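Local coordinates for protein glutathione s-transferase S2 (Nilaparvata lugens, PDB 5H5L) that probably catalyses the conjugation of glutathione to electrophilic substrates as a sigma-class glutathione transferase, and is also named a prostaglandin D synthase, at residues B[124-129]-B[172-177]. Numbering follows the deposited sequence.
Sequences ETVPFY and DKYEHI. With EDO (1,2-ethanediol), chain H.
Pro127 and Tyr174 bring the two backbones to their nearest, with their CA atoms 9.4 Å apart: the first sits at a kink in helix 111-139, where proline has no N-H to give to the turn before, and the second is the N-cap residue of helix 175-185. The tyrosine spans most of that gap. With CG anti to the carbonyl carbon (chi1 -58°), the ring runs out toward helix 111-139 and sets its hydroxyl against the backbone there, OH resting 3.6 Å from CA of Pro127. The same oxygen lies 4.1 Å from both CB of Pro127 and CG1 of Val126. That valine methyl approaches the ring obliquely, 4.4 Å from CE2 of Tyr174. No hydrogen bond joins the two segments; the phenol oxygen instead accepts one of 3.3 Å from O1 of a 1,2-ethanediol, probably left from the crystallisation liquor. CG of Lys173 lies over one face of the ring, near its rim, and Phe130 and Tyr174 pack edge-to-face. Replacing Tyr174 by alanine removes ring and hydroxyl together, which is likely to leave a gap beside Val126 and Pro127 and take an aromatic partner from Phe130. One turn beyond Phe130, OD1 of Asn134 accepts hydrogen bonds from the backbone N atoms of His176 and Ile177, tying down the first turn of the second helix. Phe128, on the same segment as Pro127, packs on Gly49 of the second subunit, a glutathione-pocket residue, but the Tyr174 contact itself lies away from that site, joining a helix start to the flank of a long helix within the all-helical C-terminal domain of the glutathione transferase fold.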
loop_
_atom_site.group_PDB
_atom_site.type_symbol
_atom_site.label_atom_id
_atom_site.label_comp_id
_atom_site.label_asym_id
_atom_site.label_seq_id
_atom_site.Cartn_x
_atom_site.Cartn_y
_atom_site.Cartn_z
ATOM N N GLU B 124 -20.161 4.433 -10.651
ATOM C CA GLU B 124 -18.956 4.536 -11.468
ATOM C C GLU B 124 -17.762 3.784 -10.887
ATOM O O GLU B 124 -17.177 2.926 -11.573
ATOM C CB GLU B 124 -18.641 6.020 -11.687
ATOM C CG GLU B 124 -19.533 6.632 -12.823
ATOM C CD GLU B 124 -20.425 7.769 -12.353
ATOM O OE1 GLU B 124 -19.982 8.551 -11.481
ATOM O OE2 GLU B 124 -21.567 7.883 -12.856
ATOM N N THR B 125 -17.429 4.007 -9.614
ATOM C CA THR B 125 -16.191 3.461 -9.067
ATOM C C THR B 125 -16.240 1.943 -8.916
ATOM O O THR B 125 -15.302 1.246 -9.322
ATOM C CB THR B 125 -15.890 4.107 -7.731
ATOM O OG1 THR B 125 -15.911 5.521 -7.901
ATOM C CG2 THR B 125 -14.505 3.696 -7.225
ATOM N N VAL B 126 -17.264 1.421 -8.247
ATOM C CA VAL B 126 -17.400 -0.023 -8.112
ATOM C C VAL B 126 -17.412 -0.726 -9.466
ATOM O O VAL B 126 -16.623 -1.663 -9.654
ATOM C CB VAL B 126 -18.641 -0.354 -7.259
ATOM C CG1 VAL B 126 -18.924 -1.828 -7.282
ATOM C CG2 VAL B 126 -18.446 0.140 -5.845
ATOM N N PRO B 127 -18.249 -0.345 -10.438
ATOM C CA PRO B 127 -18.142 -1.025 -11.738
ATOM C C PRO B 127 -16.749 -0.937 -12.359
ATOM O O PRO B 127 -16.251 -1.927 -12.931
ATOM C CB PRO B 127 -19.197 -0.307 -12.602
ATOM C CG PRO B 127 -20.141 0.298 -11.652
ATOM C CD PRO B 127 -19.348 0.638 -10.422
ATOM N N PHE B 128 -16.106 0.223 -12.285
ATOM C CA PHE B 128 -14.796 0.359 -12.912
ATOM C C PHE B 128 -13.833 -0.682 -12.356
ATOM O O PHE B 128 -13.261 -1.491 -13.102
ATOM C CB PHE B 128 -14.249 1.774 -12.715
ATOM C CG PHE B 128 -12.862 1.963 -13.265
ATOM C CD1 PHE B 128 -12.676 2.333 -14.578
ATOM C CD2 PHE B 128 -11.748 1.711 -12.479
ATOM C CE1 PHE B 128 -11.404 2.490 -15.097
ATOM C CE2 PHE B 128 -10.476 1.864 -12.989
ATOM C CZ PHE B 128 -10.306 2.250 -14.301
ATOM N N TYR B 129 -13.677 -0.712 -11.030
ATOM C CA TYR B 129 -12.742 -1.660 -10.419
ATOM C C TYR B 129 -13.275 -3.079 -10.462
ATOM O O TYR B 129 -12.539 -4.015 -10.791
ATOM C CB TYR B 129 -12.435 -1.277 -8.959
ATOM C CG TYR B 129 -11.486 -0.108 -8.870
ATOM C CD1 TYR B 129 -10.114 -0.283 -8.957
ATOM C CD2 TYR B 129 -11.963 1.166 -8.728
ATOM C CE1 TYR B 129 -9.253 0.808 -8.893
ATOM C CE2 TYR B 129 -11.123 2.248 -8.680
ATOM C CZ TYR B 129 -9.771 2.071 -8.748
ATOM O OH TYR B 129 -8.954 3.173 -8.710
ATOM N N ASP B 172 -22.741 -9.522 -5.683
ATOM C CA ASP B 172 -23.490 -10.637 -6.264
ATOM C C ASP B 172 -23.365 -10.695 -7.779
ATOM O O ASP B 172 -23.179 -11.773 -8.341
ATOM C CB ASP B 172 -24.965 -10.549 -5.874
ATOM C CG ASP B 172 -25.238 -11.084 -4.487
ATOM O OD1 ASP B 172 -24.468 -11.938 -4.003
ATOM O OD2 ASP B 172 -26.238 -10.649 -3.884
ATOM N N LYS B 173 -23.498 -9.560 -8.466
ATOM C CA LYS B 173 -23.523 -9.621 -9.922
ATOM C C LYS B 173 -22.153 -9.925 -10.511
ATOM O O LYS B 173 -22.065 -10.267 -11.697
ATOM C CB LYS B 173 -24.075 -8.313 -10.488
ATOM C CG LYS B 173 -23.253 -7.103 -10.127
ATOM C CD LYS B 173 -23.869 -5.806 -10.650
ATOM C CE LYS B 173 -25.209 -5.555 -10.018
ATOM N NZ LYS B 173 -25.686 -4.212 -10.367
ATOM N N TYR B 174 -21.089 -9.849 -9.710
ATOM C CA TYR B 174 -19.742 -10.146 -10.191
ATOM C C TYR B 174 -19.472 -11.609 -9.867
ATOM O O TYR B 174 -18.980 -11.947 -8.794
ATOM C CB TYR B 174 -18.725 -9.199 -9.563
ATOM C CG TYR B 174 -19.058 -7.757 -9.846
ATOM C CD1 TYR B 174 -18.776 -7.188 -11.091
ATOM C CD2 TYR B 174 -19.698 -6.985 -8.907
ATOM C CE1 TYR B 174 -19.076 -5.898 -11.364
ATOM C CE2 TYR B 174 -20.013 -5.662 -9.165
ATOM C CZ TYR B 174 -19.708 -5.126 -10.391
ATOM O OH TYR B 174 -20.042 -3.816 -10.637
ATOM N N GLU B 175 -19.787 -12.467 -10.844
ATOM C CA GLU B 175 -19.777 -13.918 -10.681
ATOM C C GLU B 175 -18.440 -14.419 -10.151
ATOM O O GLU B 175 -18.402 -15.311 -9.303
ATOM C CB GLU B 175 -20.097 -14.574 -12.032
ATOM C CG GLU B 175 -19.905 -16.077 -12.137
ATOM C CD GLU B 175 -20.186 -16.623 -13.563
ATOM O OE1 GLU B 175 -20.784 -15.897 -14.393
ATOM O OE2 GLU B 175 -19.794 -17.782 -13.855
ATOM N N HIS B 176 -17.331 -13.895 -10.667
ATOM C CA HIS B 176 -16.047 -14.465 -10.274
ATOM C C HIS B 176 -15.567 -13.926 -8.928
ATOM O O HIS B 176 -14.910 -14.667 -8.185
ATOM C CB HIS B 176 -15.065 -14.243 -11.405
ATOM C CG HIS B 176 -15.528 -14.878 -12.683
ATOM N ND1 HIS B 176 -16.116 -14.167 -13.712
ATOM C CD2 HIS B 176 -15.570 -16.177 -13.051
ATOM C CE1 HIS B 176 -16.469 -15.002 -14.670
ATOM N NE2 HIS B 176 -16.153 -16.228 -14.292
ATOM N N ILE B 177 -15.905 -12.677 -8.580
ATOM C CA ILE B 177 -15.663 -12.196 -7.218
ATOM C C ILE B 177 -16.457 -13.023 -6.219
ATOM O O ILE B 177 -15.921 -13.494 -5.214
ATOM C CB ILE B 177 -15.992 -10.698 -7.105
ATOM C CG1 ILE B 177 -15.094 -9.894 -8.026
ATOM C CG2 ILE B 177 -15.848 -10.230 -5.678
ATOM C CD1 ILE B 177 -15.453 -8.365 -8.018
HETATM C C1 EDO H . -21.211 -5.111 -14.030
HETATM O O1 EDO H . -21.750 -3.890 -13.427
HETATM C C2 EDO H . -22.187 -6.312 -14.033
HETATM O O2 EDO H . -21.598 -7.476 -14.664
#